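Local structure of arsenite methyltransferase (Chlamydomonas reinhardtii, 5EVJ) at residues V171-P176 / F197-V202; D203-Q208 / A224-D229; A247-I252 / R265-T270; G148-L153 / A179-E184. The protein probably catalyses the stepwise transfer of methyl groups from S-adenosyl-L-methionine to trivalent arsenic, yielding methylated arsenicals. The protein carries 15 engineered substitutions. One frame throughout, in Å; residues are numbered along the deposited sequence.

Contact 1 (V171-P176 / F197-V202); sequences VINLSP and FSDVYV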
loop_
_atom_site.group_PDB
_atom_site.type_symbol
_atom_site.label_atom_id
_atom_site.label_comp_id
_atom_site.label_asym_id
_atom_site.label_seq_id
_atom_site.Cartn_x
_atom_site.Cartn_y
_atom_site.Cartn_z
ATOM N N VAL A 171 -4.938 -6.468 -7.374
ATOM C CA VAL A 171 -5.632 -6.188 -8.620
ATOM C C VAL A 171 -4.696 -5.512 -9.627
ATOM O O VAL A 171 -5.040 -5.341 -10.796
ATOM C CB VAL A 171 -6.877 -5.238 -8.476
ATOM C CG1 VAL A 171 -8.084 -5.855 -7.722
ATOM C CG2 VAL A 171 -6.483 -3.864 -7.943
ATOM N N ILE A 172 -3.503 -5.138 -9.219
ATOM C CA ILE A 172 -2.675 -4.417 -10.157
ATOM C C ILE A 172 -2.013 -5.321 -11.209
ATOM O O ILE A 172 -1.721 -4.874 -12.318
ATOM C CB ILE A 172 -1.725 -3.437 -9.441
ATOM C CG1 ILE A 172 -2.565 -2.572 -8.494
ATOM C CG2 ILE A 172 -0.919 -2.609 -10.442
ATOM C CD1 ILE A 172 -1.878 -1.378 -7.876
ATOM N N ASN A 173 -1.821 -6.593 -10.887
ATOM C CA ASN A 173 -1.281 -7.528 -11.884
ATOM C C ASN A 173 -2.216 -7.727 -13.039
ATOM O O ASN A 173 -1.822 -8.272 -14.064
ATOM C CB ASN A 173 -0.946 -8.908 -11.291
ATOM C CG ASN A 173 0.212 -8.870 -10.268
ATOM O OD1 ASN A 173 0.534 -9.903 -9.678
ATOM N ND2 ASN A 173 0.829 -7.686 -10.044
ATOM N N LEU A 174 -3.465 -7.324 -12.876
ATOM C CA LEU A 174 -4.444 -7.546 -13.930
ATOM C C LEU A 174 -4.568 -6.327 -14.787
ATOM O O LEU A 174 -5.137 -6.380 -15.861
ATOM C CB LEU A 174 -5.797 -7.965 -13.359
ATOM C CG LEU A 174 -5.740 -9.245 -12.533
ATOM C CD1 LEU A 174 -5.124 -8.882 -11.201
ATOM C CD2 LEU A 174 -7.133 -9.800 -12.312
ATOM N N SER A 175 -4.021 -5.216 -14.340
ATOM C CA SER A 175 -4.019 -4.042 -15.177
ATOM C C SER A 175 -3.407 -4.336 -16.556
ATOM O O SER A 175 -2.377 -4.986 -16.651
ATOM C CB SER A 175 -3.262 -2.895 -14.530
ATOM O OG SER A 175 -3.154 -1.802 -15.453
ATOM N N PRO A 176 -4.043 -3.812 -17.628
ATOM C CA PRO A 176 -3.436 -3.760 -18.955
ATOM C C PRO A 176 -2.415 -2.629 -19.094
ATOM O O PRO A 176 -1.765 -2.513 -20.151
ATOM C CB PRO A 176 -4.636 -3.456 -19.875
ATOM C CG PRO A 176 -5.602 -2.710 -18.985
ATOM C CD PRO A 176 -5.482 -3.430 -17.670
ATOM N N PHE A 197 0.087 -1.027 -0.671
ATOM C CA PHE A 197 -0.714 -2.031 -1.388
ATOM C C PHE A 197 -0.049 -3.412 -1.406
ATOM O O PHE A 197 1.178 -3.527 -1.226
ATOM C CB PHE A 197 -0.978 -1.507 -2.800
ATOM C CG PHE A 197 0.146 -1.678 -3.745
ATOM C CD1 PHE A 197 1.300 -0.918 -3.647
ATOM C CD2 PHE A 197 0.013 -2.582 -4.799
ATOM C CE1 PHE A 197 2.350 -1.054 -4.577
ATOM C CE2 PHE A 197 0.995 -2.729 -5.736
ATOM C CZ PHE A 197 2.190 -1.980 -5.613
ATOM N N SER A 198 -0.853 -4.449 -1.548
ATOM C CA SER A 198 -0.336 -5.791 -1.583
ATOM C C SER A 198 -0.638 -6.386 -2.938
ATOM O O SER A 198 -1.648 -6.051 -3.578
ATOM C CB SER A 198 -0.931 -6.655 -0.449
ATOM O OG SER A 198 -2.352 -6.671 -0.557
ATOM N N ASP A 199 0.270 -7.221 -3.406
ATOM C CA ASP A 199 0.056 -7.858 -4.680
ATOM C C ASP A 199 0.987 -9.054 -4.755
ATOM O O ASP A 199 1.780 -9.335 -3.824
ATOM C CB ASP A 199 0.253 -6.870 -5.848
ATOM C CG ASP A 199 -0.653 -7.199 -7.074
ATOM O OD1 ASP A 199 -0.972 -8.381 -7.268
ATOM O OD2 ASP A 199 -1.062 -6.292 -7.860
ATOM N N VAL A 200 0.891 -9.785 -5.841
ATOM C CA VAL A 200 1.725 -10.976 -5.969
ATOM C C VAL A 200 2.903 -10.721 -6.909
ATOM O O VAL A 200 2.751 -10.147 -7.974
ATOM C CB VAL A 200 0.890 -12.167 -6.428
ATOM C CG1 VAL A 200 1.809 -13.343 -6.730
ATOM C CG2 VAL A 200 -0.094 -12.546 -5.333
ATOM N N TYR A 201 4.087 -11.117 -6.491
ATOM C CA TYR A 201 5.307 -10.952 -7.324
ATOM C C TYR A 201 6.047 -12.274 -7.455
ATOM O O TYR A 201 5.753 -13.244 -6.695
ATOM C CB TYR A 201 6.242 -9.897 -6.676
ATOM C CG TYR A 201 5.526 -8.574 -6.557
ATOM C CD1 TYR A 201 4.748 -8.286 -5.423
ATOM C CD2 TYR A 201 5.559 -7.624 -7.596
ATOM C CE1 TYR A 201 4.023 -7.108 -5.330
ATOM C CE2 TYR A 201 4.813 -6.428 -7.505
ATOM C CZ TYR A 201 4.056 -6.208 -6.349
ATOM O OH TYR A 201 3.361 -5.045 -6.185
ATOM N N VAL A 202 7.068 -12.283 -8.330
ATOM C CA VAL A 202 7.958 -13.436 -8.512
ATOM C C VAL A 202 9.427 -13.094 -8.240
ATOM O O VAL A 202 9.830 -11.940 -8.378
ATOM C CB VAL A 202 7.865 -13.956 -9.960
ATOM C CG1 VAL A 202 8.436 -15.390 -10.096
ATOM C CG2 VAL A 202 6.427 -13.888 -10.433
HETATM O O HOH W 1 -2.916 -4.535 -5.818
HETATM O O HOH W 2 3.552 -8.130 -10.007
#
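Ile172 and Asn173 press against Asp199 where the loop after strand 163-169 of the Rossmann-like methyltransferase fold meets the C-terminal part of strand 193-202. The tight region centres on one carboxylate oxygen. Asp199 OD2 lies 3.0 Å from Ile172 N and 3.1 Å from Asn173 N, and both hydrogen bonds are weak because the N-H groups point well off line. Two successive backbone amides thus converge on a buried acid, whose other oxygen, OD1, takes Val200 N of its own strand at 2.7 Å, which probably limits its rotation. The amide of Asn173 arrives from the opposite direction, its plane only 14° from that of the carboxylate. Beside these polar groups Ile172 meets Phe197 at about a right angle, CD1 3.8 Å from CD2. The looser side is bridged by solvent: one water accepts from Val171 N and donates to Ser198 O and, weakly, to Asp199 OD2. Ser175 OG bonds Glu151 OE2 and Asp177 N. As modelled, Asn173 OD1 stands 2.8 Å from Val200 O, an acceptor facing an acceptor, which leaves the orientation of that amide doubtful. If it is right, Asn173 ND2 weakly holds a second water that donates to Val200 O.

Contact 2 (D203-Q208 / A224-D229); sequences DRRLPQ and ALYNND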
loop_
_atom_site.group_PDB
_atom_site.type_symbol
_atom_site.label_atom_id
_atom_site.label_comp_id
_atom_site.label_asym_id
_atom_site.label_seq_id
_atom_site.Cartn_x
_atom_site.Cartn_y
_atom_site.Cartn_z
ATOM N N ASP A 203 10.243 -14.100 -7.904
ATOM C CA ASP A 203 11.630 -13.839 -7.646
ATOM C C ASP A 203 12.427 -13.823 -8.948
ATOM O O ASP A 203 13.593 -13.513 -8.920
ATOM C CB ASP A 203 12.237 -14.820 -6.638
ATOM C CG ASP A 203 12.449 -16.231 -7.251
ATOM O OD1 ASP A 203 11.790 -16.598 -8.239
ATOM O OD2 ASP A 203 13.274 -16.984 -6.735
ATOM N N ARG A 204 11.788 -14.096 -10.075
ATOM C CA ARG A 204 12.439 -14.057 -11.394
ATOM C C ARG A 204 11.399 -13.766 -12.478
ATOM O O ARG A 204 10.212 -13.881 -12.222
ATOM C CB ARG A 204 13.076 -15.457 -11.657
ATOM C CG ARG A 204 12.068 -16.578 -11.885
ATOM C CD ARG A 204 12.746 -17.916 -11.699
ATOM N NE ARG A 204 13.173 -18.088 -10.287
ATOM C CZ ARG A 204 14.012 -19.043 -9.866
ATOM N NH1 ARG A 204 14.335 -19.085 -8.563
ATOM N NH2 ARG A 204 14.526 -19.967 -10.743
ATOM N N ARG A 205 11.815 -13.421 -13.674
ATOM C CA ARG A 205 10.883 -13.211 -14.810
ATOM C C ARG A 205 10.251 -14.495 -15.299
ATOM O O ARG A 205 10.940 -15.459 -15.572
ATOM C CB ARG A 205 11.592 -12.556 -16.013
ATOM C CG ARG A 205 12.007 -11.129 -15.721
ATOM C CD ARG A 205 12.889 -10.522 -16.813
ATOM N NE ARG A 205 13.482 -9.251 -16.342
ATOM C CZ ARG A 205 14.778 -8.930 -16.355
ATOM N NH1 ARG A 205 15.719 -9.711 -16.944
ATOM N NH2 ARG A 205 15.129 -7.796 -15.821
ATOM N N LEU A 206 8.940 -14.517 -15.432
ATOM C CA LEU A 206 8.301 -15.696 -15.987
ATOM C C LEU A 206 8.618 -15.804 -17.465
ATOM O O LEU A 206 8.639 -14.782 -18.157
ATOM C CB LEU A 206 6.800 -15.610 -15.827
ATOM C CG LEU A 206 6.089 -16.095 -14.562
ATOM C CD1 LEU A 206 6.950 -16.966 -13.655
ATOM C CD2 LEU A 206 5.477 -14.931 -13.784
ATOM N N PRO A 207 8.866 -17.030 -17.967
ATOM C CA PRO A 207 8.952 -17.298 -19.426
ATOM C C PRO A 207 7.724 -16.755 -20.191
ATOM O O PRO A 207 6.607 -16.871 -19.650
ATOM C CB PRO A 207 8.964 -18.832 -19.475
ATOM C CG PRO A 207 9.691 -19.208 -18.221
ATOM C CD PRO A 207 9.136 -18.253 -17.187
ATOM N N GLN A 208 7.929 -16.176 -21.395
ATOM C CA GLN A 208 6.820 -15.723 -22.313
ATOM C C GLN A 208 5.737 -16.770 -22.507
ATOM O O GLN A 208 4.539 -16.449 -22.525
ATOM C CB GLN A 208 7.305 -15.334 -23.713
ATOM C CG GLN A 208 7.447 -13.841 -23.961
ATOM C CD GLN A 208 8.906 -13.430 -24.067
ATOM O OE1 GLN A 208 9.697 -14.095 -24.747
ATOM N NE2 GLN A 208 9.276 -12.339 -23.398
ATOM N N ALA A 224 2.083 -11.577 -12.795
ATOM C CA ALA A 224 2.882 -11.219 -11.634
ATOM C C ALA A 224 4.294 -10.961 -12.166
ATOM O O ALA A 224 4.830 -11.795 -12.899
ATOM C CB ALA A 224 2.888 -12.338 -10.612
ATOM N N LEU A 225 4.851 -9.792 -11.847
ATOM C CA LEU A 225 6.191 -9.386 -12.255
ATOM C C LEU A 225 7.304 -9.895 -11.311
ATOM O O LEU A 225 7.093 -10.126 -10.097
ATOM C CB LEU A 225 6.280 -7.837 -12.259
ATOM C CG LEU A 225 5.645 -6.967 -13.376
ATOM C CD1 LEU A 225 6.151 -5.536 -13.352
ATOM C CD2 LEU A 225 5.898 -7.480 -14.782
ATOM N N TYR A 226 8.471 -10.109 -11.916
ATOM C CA TYR A 226 9.714 -10.149 -11.219
ATOM C C TYR A 226 9.740 -8.932 -10.248
ATOM O O TYR A 226 9.643 -7.768 -10.665
ATOM C CB TYR A 226 10.851 -10.126 -12.244
ATOM C CG TYR A 226 12.233 -10.025 -11.628
ATOM C CD1 TYR A 226 12.546 -10.574 -10.314
ATOM C CD2 TYR A 226 13.256 -9.370 -12.332
ATOM C CE1 TYR A 226 13.837 -10.470 -9.775
ATOM C CE2 TYR A 226 14.543 -9.246 -11.782
ATOM C CZ TYR A 226 14.849 -9.779 -10.543
ATOM O OH TYR A 226 16.190 -9.606 -10.152
ATOM N N ASN A 227 9.876 -9.175 -8.955
ATOM C CA ASN A 227 9.826 -8.034 -8.065
ATOM C C ASN A 227 10.749 -6.872 -8.448
ATOM O O ASN A 227 10.373 -5.711 -8.242
ATOM C CB ASN A 227 9.982 -8.419 -6.574
ATOM C CG ASN A 227 11.398 -8.706 -6.183
ATOM O OD1 ASN A 227 11.864 -8.245 -5.153
ATOM N ND2 ASN A 227 12.089 -9.458 -6.982
ATOM N N ASN A 228 11.950 -7.148 -8.996
ATOM C CA ASN A 228 12.870 -6.035 -9.208
ATOM C C ASN A 228 12.389 -5.286 -10.448
ATOM O O ASN A 228 12.709 -4.140 -10.628
ATOM C CB ASN A 228 14.332 -6.471 -9.388
ATOM C CG ASN A 228 15.013 -6.822 -8.072
ATOM O OD1 ASN A 228 14.860 -6.097 -7.114
ATOM N ND2 ASN A 228 15.796 -7.952 -8.030
ATOM N N ASP A 229 11.646 -5.924 -11.339
ATOM C CA ASP A 229 11.119 -5.184 -12.492
ATOM C C ASP A 229 9.990 -4.255 -12.025
ATOM O O ASP A 229 9.817 -3.192 -12.541
ATOM C CB ASP A 229 10.621 -6.107 -13.645
ATOM C CG ASP A 229 11.733 -6.731 -14.423
ATOM O OD1 ASP A 229 12.893 -6.211 -14.413
ATOM O OD2 ASP A 229 11.449 -7.739 -15.090
#
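The guanidinium of Arg205 has Tyr226 CE2 over one face and the carboxylate of Asp229 in plane at its edge, where the loop after strand 193-202 of the Rossmann-like methyltransferase fold meets the start of helix 227-237, with Tyr226 at the N-cap position. Guanidinium and carboxylate are nearly coplanar, 10° apart, and meet side-on: Arg205 NE reaches Asp229 OD2 at 2.8 Å and NH2 reaches OD1 at 3.1 Å, each on a syn lone pair, forming a bidentate salt bridge. Arg232, further along the helix, shares OD1. The Tyr226 ring stands almost upright on the guanidinium, 86° between planes; one ring face carries Asn228 N, while Asp229 OD2 lies at the ring edge. With CG anti to the backbone N (chi1 174°), the ring is laid along the loop backbone, and CE1 comes within 3.2 Å of Asp203 O. Within that loop Arg204 grips Asp203 in a second side-on salt bridge, and Asp203 OD1 also takes Arg265 N, just before strand 266-274. Deeper in, Leu206 CD2 packs 3.3 Å from Ala224 O. The far end of the tyrosine is fixed from its own segment, Asn228 ND2 donating to Tyr226 OH over 2.7 Å in a nearly straight bond.

Contact 3 (A247-I252 / R265-T270); sequences AEEIQI and RFYSIT. Engineered in segment 247-252: Ala247 (natural residue Cys).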
loop_
_atom_site.group_PDB
_atom_site.type_symbol
_atom_site.label_atom_id
_atom_site.label_comp_id
_atom_site.label_asym_id
_atom_site.label_seq_id
_atom_site.Cartn_x
_atom_site.Cartn_y
_atom_site.Cartn_z
ATOM N N ALA A 247 6.482 -9.918 3.278
ATOM C CA ALA A 247 6.398 -10.815 2.151
ATOM C C ALA A 247 6.125 -12.195 2.710
ATOM O O ALA A 247 6.670 -12.594 3.749
ATOM C CB ALA A 247 7.701 -10.806 1.358
ATOM N N GLU A 248 5.252 -12.897 2.031
ATOM C CA GLU A 248 5.018 -14.286 2.322
ATOM C C GLU A 248 5.123 -15.099 1.014
ATOM O O GLU A 248 4.452 -14.795 0.004
ATOM C CB GLU A 248 3.662 -14.491 3.057
ATOM C CG GLU A 248 3.633 -14.193 4.578
ATOM C CD GLU A 248 4.833 -14.736 5.399
ATOM O OE1 GLU A 248 5.315 -15.864 5.125
ATOM O OE2 GLU A 248 5.304 -14.037 6.347
ATOM N N GLU A 249 5.988 -16.111 1.033
ATOM C CA GLU A 249 6.076 -17.018 -0.089
ATOM C C GLU A 249 4.767 -17.741 -0.184
ATOM O O GLU A 249 4.251 -18.203 0.819
ATOM C CB GLU A 249 7.240 -18.016 0.033
ATOM C CG GLU A 249 7.251 -19.027 -1.131
ATOM C CD GLU A 249 8.590 -19.711 -1.383
ATOM O OE1 GLU A 249 9.530 -19.634 -0.522
ATOM O OE2 GLU A 249 8.709 -20.312 -2.490
ATOM N N ILE A 250 4.226 -17.770 -1.394
ATOM C CA ILE A 250 2.975 -18.381 -1.733
ATOM C C ILE A 250 3.316 -19.785 -2.230
ATOM O O ILE A 250 3.913 -19.942 -3.297
ATOM C CB ILE A 250 2.376 -17.560 -2.878
ATOM C CG1 ILE A 250 1.537 -16.423 -2.310
ATOM C CG2 ILE A 250 1.499 -18.391 -3.814
ATOM C CD1 ILE A 250 0.975 -15.525 -3.399
ATOM N N GLN A 251 3.012 -20.804 -1.428
ATOM C CA GLN A 251 3.356 -22.199 -1.773
ATOM C C GLN A 251 2.392 -22.679 -2.840
ATOM O O GLN A 251 1.197 -22.555 -2.679
ATOM C CB GLN A 251 3.332 -23.112 -0.545
ATOM C CG GLN A 251 4.309 -22.721 0.560
ATOM C CD GLN A 251 5.786 -23.001 0.241
ATOM O OE1 GLN A 251 6.673 -22.569 0.975
ATOM N NE2 GLN A 251 6.054 -23.730 -0.845
ATOM N N ILE A 252 2.920 -23.188 -3.949
ATOM C CA ILE A 252 2.114 -23.377 -5.165
ATOM C C ILE A 252 1.262 -24.686 -5.154
ATOM O O ILE A 252 0.048 -24.670 -5.467
ATOM C CB ILE A 252 2.979 -23.126 -6.441
ATOM C CG1 ILE A 252 2.106 -22.889 -7.673
ATOM C CG2 ILE A 252 4.020 -24.215 -6.659
ATOM C CD1 ILE A 252 2.602 -21.743 -8.535
ATOM N N ARG A 265 9.723 -18.693 -7.740
ATOM C CA ARG A 265 9.126 -18.533 -6.438
ATOM C C ARG A 265 8.253 -17.276 -6.405
ATOM O O ARG A 265 8.684 -16.179 -6.818
ATOM C CB ARG A 265 10.213 -18.506 -5.335
ATOM C CG ARG A 265 11.017 -19.811 -5.288
ATOM C CD ARG A 265 12.284 -19.638 -4.489
ATOM N NE ARG A 265 11.957 -19.933 -3.134
ATOM C CZ ARG A 265 12.682 -19.664 -2.040
ATOM N NH1 ARG A 265 13.874 -19.114 -2.099
ATOM N NH2 ARG A 265 12.175 -19.981 -0.847
ATOM N N PHE A 266 7.027 -17.457 -5.898
ATOM C CA PHE A 266 6.017 -16.419 -5.836
ATOM C C PHE A 266 5.822 -15.890 -4.424
ATOM O O PHE A 266 5.852 -16.651 -3.452
ATOM C CB PHE A 266 4.693 -16.909 -6.375
ATOM C CG PHE A 266 4.751 -17.351 -7.797
ATOM C CD1 PHE A 266 5.236 -18.629 -8.134
ATOM C CD2 PHE A 266 4.303 -16.527 -8.812
ATOM C CE1 PHE A 266 5.285 -19.044 -9.468
ATOM C CE2 PHE A 266 4.359 -16.934 -10.161
ATOM C CZ PHE A 266 4.847 -18.189 -10.480
ATOM N N TYR A 267 5.613 -14.572 -4.349
ATOM C CA TYR A 267 5.370 -13.848 -3.101
ATOM C C TYR A 267 4.142 -12.931 -3.136
ATOM O O TYR A 267 3.749 -12.346 -4.166
ATOM C CB TYR A 267 6.604 -13.006 -2.704
ATOM C CG TYR A 267 7.810 -13.892 -2.646
ATOM C CD1 TYR A 267 8.404 -14.351 -3.814
ATOM C CD2 TYR A 267 8.284 -14.354 -1.435
ATOM C CE1 TYR A 267 9.478 -15.206 -3.781
ATOM C CE2 TYR A 267 9.378 -15.170 -1.367
ATOM C CZ TYR A 267 9.966 -15.601 -2.547
ATOM O OH TYR A 267 11.025 -16.468 -2.505
ATOM N N SER A 268 3.577 -12.822 -1.963
ATOM C CA SER A 268 2.571 -11.868 -1.642
ATOM C C SER A 268 3.427 -10.815 -0.972
ATOM O O SER A 268 4.033 -11.084 0.064
ATOM C CB SER A 268 1.651 -12.502 -0.569
ATOM O OG SER A 268 0.702 -11.578 -0.092
ATOM N N ILE A 269 3.504 -9.632 -1.564
ATOM C CA ILE A 269 4.309 -8.537 -0.946
ATOM C C ILE A 269 3.450 -7.281 -0.786
ATOM O O ILE A 269 2.685 -6.902 -1.708
ATOM C CB ILE A 269 5.534 -8.125 -1.792
ATOM C CG1 ILE A 269 6.423 -9.339 -2.152
ATOM C CG2 ILE A 269 6.348 -7.015 -1.097
ATOM C CD1 ILE A 269 7.579 -8.966 -3.108
ATOM N N THR A 270 3.604 -6.642 0.377
ATOM C CA THR A 270 2.968 -5.372 0.667
ATOM C C THR A 270 4.095 -4.377 0.553
ATOM O O THR A 270 5.086 -4.425 1.297
ATOM C CB THR A 270 2.315 -5.287 2.100
ATOM O OG1 THR A 270 1.240 -6.219 2.237
ATOM C CG2 THR A 270 1.690 -3.884 2.320
HETATM O O HOH W 3 6.667 -20.197 -4.318
#
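Strand 243-249, outermost within this chain, pairs antiparallel with strand 266-274 through a regular ladder. Glu248 and Ser268 form the hydrogen-bonded pair, with Glu248 N to Ser268 O and Ser268 N to Glu248 O both 2.9 Å, and Ile250 N extends the pairing onto Phe266 O. The flanking pairs, Ala247 with Ile269 and Glu249 with Tyr267, are non-hydrogen-bonded and put their side chains on one face. Ala247 is an engineered residue; its CB rests 4.0 Å from Ile269 CG1. On this face the Glu249 chain is extended, CG anti to the backbone N (chi1 176°), and meets Arg265 in a salt bridge: OE1 offers its syn lone pair to Arg265 NH2 at 2.7 Å, whereas NE reaches OE2 only weakly. The two planes are 54° apart, so the grip is skewed. Tyr267 OH sits 3.6 Å over the centre of the guanidinium, while its ring lies against Glu249, CE2 being 3.8 Å from CB. A water joins Glu249 OE2, Ile250 O and Phe266 N. Ile252 CD1 touches the Phe266 ring, 3.9 Å from CE1, close to helix 256-261, though Ile252 is poorly ordered. The last strand of the sheet, antiparallel to both neighbours and inserted between 193-202 and 243-249, is the hallmark of the class I S-adenosylmethionine-dependent methyltransferase sheet.

Contact 4 (G148-L153 / A179-E184); sequences GEIEYL and ARVLSE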
loop_
_atom_site.group_PDB
_atom_site.type_symbol
_atom_site.label_atom_id
_atom_site.label_comp_id
_atom_site.label_asym_id
_atom_site.label_seq_id
_atom_site.Cartn_x
_atom_site.Cartn_y
_atom_site.Cartn_z
ATOM N N GLY A 148 -15.186 2.933 -12.362
ATOM C CA GLY A 148 -14.031 3.447 -13.112
ATOM C C GLY A 148 -12.993 2.445 -13.471
ATOM O O GLY A 148 -13.066 1.302 -13.079
ATOM N N GLU A 149 -12.013 2.889 -14.236
ATOM C CA GLU A 149 -10.848 2.092 -14.455
ATOM C C GLU A 149 -9.667 2.600 -13.654
ATOM O O GLU A 149 -9.237 3.766 -13.781
ATOM C CB GLU A 149 -10.468 2.100 -15.902
ATOM C CG GLU A 149 -11.393 1.294 -16.805
ATOM C CD GLU A 149 -11.144 1.675 -18.259
ATOM O OE1 GLU A 149 -11.264 2.882 -18.604
ATOM O OE2 GLU A 149 -10.785 0.779 -19.049
ATOM N N ILE A 150 -9.075 1.681 -12.896
ATOM C CA ILE A 150 -7.924 2.068 -12.088
ATOM C C ILE A 150 -6.817 2.727 -12.867
ATOM O O ILE A 150 -6.116 3.549 -12.274
ATOM C CB ILE A 150 -7.465 0.996 -11.104
ATOM C CG1 ILE A 150 -7.012 -0.276 -11.829
ATOM C CG2 ILE A 150 -8.569 0.690 -10.063
ATOM C CD1 ILE A 150 -6.591 -1.299 -10.809
ATOM N N GLU A 151 -6.761 2.513 -14.203
ATOM C CA GLU A 151 -5.754 3.176 -15.095
ATOM C C GLU A 151 -6.049 4.622 -15.375
ATOM O O GLU A 151 -5.190 5.319 -15.940
ATOM C CB GLU A 151 -5.643 2.489 -16.482
ATOM C CG GLU A 151 -5.198 0.995 -16.466
ATOM C CD GLU A 151 -6.188 0.073 -15.785
ATOM O OE1 GLU A 151 -7.366 0.447 -15.624
ATOM O OE2 GLU A 151 -5.824 -1.061 -15.407
ATOM N N TYR A 152 -7.271 5.080 -15.058
ATOM C CA TYR A 152 -7.771 6.396 -15.559
ATOM C C TYR A 152 -8.427 7.230 -14.473
ATOM O O TYR A 152 -9.530 7.762 -14.631
ATOM C CB TYR A 152 -8.691 6.249 -16.803
ATOM C CG TYR A 152 -7.900 5.871 -18.048
ATOM C CD1 TYR A 152 -7.203 6.866 -18.776
ATOM C CD2 TYR A 152 -7.809 4.563 -18.453
ATOM C CE1 TYR A 152 -6.415 6.526 -19.854
ATOM C CE2 TYR A 152 -7.052 4.189 -19.572
ATOM C CZ TYR A 152 -6.350 5.174 -20.258
ATOM O OH TYR A 152 -5.581 4.855 -21.377
ATOM N N LEU A 153 -7.709 7.411 -13.376
ATOM C CA LEU A 153 -8.277 8.149 -12.281
ATOM C C LEU A 153 -8.718 9.512 -12.738
ATOM O O LEU A 153 -9.649 10.045 -12.169
ATOM C CB LEU A 153 -7.282 8.231 -11.129
ATOM C CG LEU A 153 -6.830 6.860 -10.597
ATOM C CD1 LEU A 153 -6.016 7.013 -9.329
ATOM C CD2 LEU A 153 -8.001 5.937 -10.358
ATOM N N ALA A 179 1.811 0.831 -15.620
ATOM C CA ALA A 179 2.511 2.098 -15.536
ATOM C C ALA A 179 1.521 3.238 -15.296
ATOM O O ALA A 179 1.774 4.168 -14.504
ATOM C CB ALA A 179 3.361 2.344 -16.815
ATOM N N ARG A 180 0.399 3.189 -15.991
ATOM C CA ARG A 180 -0.617 4.225 -15.808
ATOM C C ARG A 180 -1.274 4.225 -14.448
ATOM O O ARG A 180 -1.455 5.281 -13.882
ATOM C CB ARG A 180 -1.695 4.267 -16.915
ATOM C CG ARG A 180 -1.715 5.683 -17.495
ATOM C CD ARG A 180 -2.800 6.008 -18.518
ATOM N NE ARG A 180 -3.850 6.523 -17.687
ATOM C CZ ARG A 180 -4.317 7.763 -17.691
ATOM N NH1 ARG A 180 -3.924 8.664 -18.579
ATOM N NH2 ARG A 180 -5.232 8.059 -16.788
ATOM N N VAL A 181 -1.597 3.057 -13.925
ATOM C CA VAL A 181 -2.150 2.971 -12.582
ATOM C C VAL A 181 -1.148 3.590 -11.590
ATOM O O VAL A 181 -1.504 4.435 -10.783
ATOM C CB VAL A 181 -2.345 1.489 -12.195
ATOM C CG1 VAL A 181 -2.872 1.353 -10.764
ATOM C CG2 VAL A 181 -3.181 0.778 -13.218
ATOM N N LEU A 182 0.122 3.191 -11.711
ATOM C CA LEU A 182 1.159 3.695 -10.836
ATOM C C LEU A 182 1.264 5.190 -10.975
ATOM O O LEU A 182 1.250 5.895 -9.967
ATOM C CB LEU A 182 2.499 3.002 -11.144
ATOM C CG LEU A 182 2.811 1.756 -10.330
ATOM C CD1 LEU A 182 1.669 1.155 -9.557
ATOM C CD2 LEU A 182 3.485 0.664 -11.138
ATOM N N SER A 183 1.350 5.691 -12.208
ATOM C CA SER A 183 1.538 7.142 -12.363
ATOM C C SER A 183 0.296 7.952 -11.937
ATOM O O SER A 183 0.419 9.099 -11.441
ATOM C CB SER A 183 2.020 7.523 -13.784
ATOM O OG SER A 183 1.051 7.264 -14.789
ATOM N N GLU A 184 -0.870 7.316 -12.033
ATOM C CA GLU A 184 -2.110 7.953 -11.539
ATOM C C GLU A 184 -2.157 8.035 -10.019
ATOM O O GLU A 184 -2.459 9.131 -9.452
ATOM C CB GLU A 184 -3.368 7.277 -12.139
ATOM C CG GLU A 184 -3.458 7.691 -13.629
ATOM C CD GLU A 184 -3.998 9.112 -13.797
ATOM O OE1 GLU A 184 -3.196 10.085 -14.097
ATOM O OE2 GLU A 184 -5.257 9.235 -13.607
#
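Arg180, on helix 178-188, reaches across Glu151 and Tyr152. Its CB and CG both pass 3.8 Å from Glu151 O, and CD is near both that oxygen and the Tyr152 ring, 3.9 Å from CE1. A bend at chi3 (92°) then turns the guanidinium so that NE and NH2 both point at Glu151 O in the guanidinium plane. NH2 bonds at 2.9 Å in the carbonyl plane, and NE comes nearly along the C=O axis; its modelled length is doubtfully short. The group lies over one face of Tyr152, planes 25° apart, with NE 3.3 Å above the ring, offset toward the rim, while NH1 passes 3.5 Å from Tyr152 CE1. Asp154 and, more distantly, Glu184 OE2 give NH2 acidic partners, which would probably stabilise its positive charge. Glu184 OE1 pairs with Arg187 and OE2 takes Asp154 N, while Glu184 CB packs 3.8 Å from Leu153 CG. Val181 CG2 touches Glu151 CG at 3.8 Å, and the carboxylate of that glutamate turns to Ser175. Val181 and Leu153 both continue onto Leu90. The contact thus packs the connection from edge strand 143-147 to strand 163-169 against a helix covering the central sheet, as in the alpha/beta layering of the Rossmann-like fold.

Overall arrangement
Along the chain, 148-153 comes first and waits for 179-184; before contact 4 closes, 171-176 has opened contact 1, which closes only at 197-202. These two therefore cross, and Ser175 OG with Glu151 OE2 joins them directly. Contact 2 begins at the next residue, Asp203, and closes at the start of helix 227-237, where Val202 exchanges backbone hydrogen bonds with Leu225 and Asn227. Contact 3 follows in series, its closing strand lying beside 193-202 and so bonded to contact 1, with Arg265 also bonded to Asp203 of contact 2. Contact 4 ties the parallel part of the sheet to its helix layer; contacts 2 and 3 lie toward the antiparallel end, contact 1 where the two parts meet.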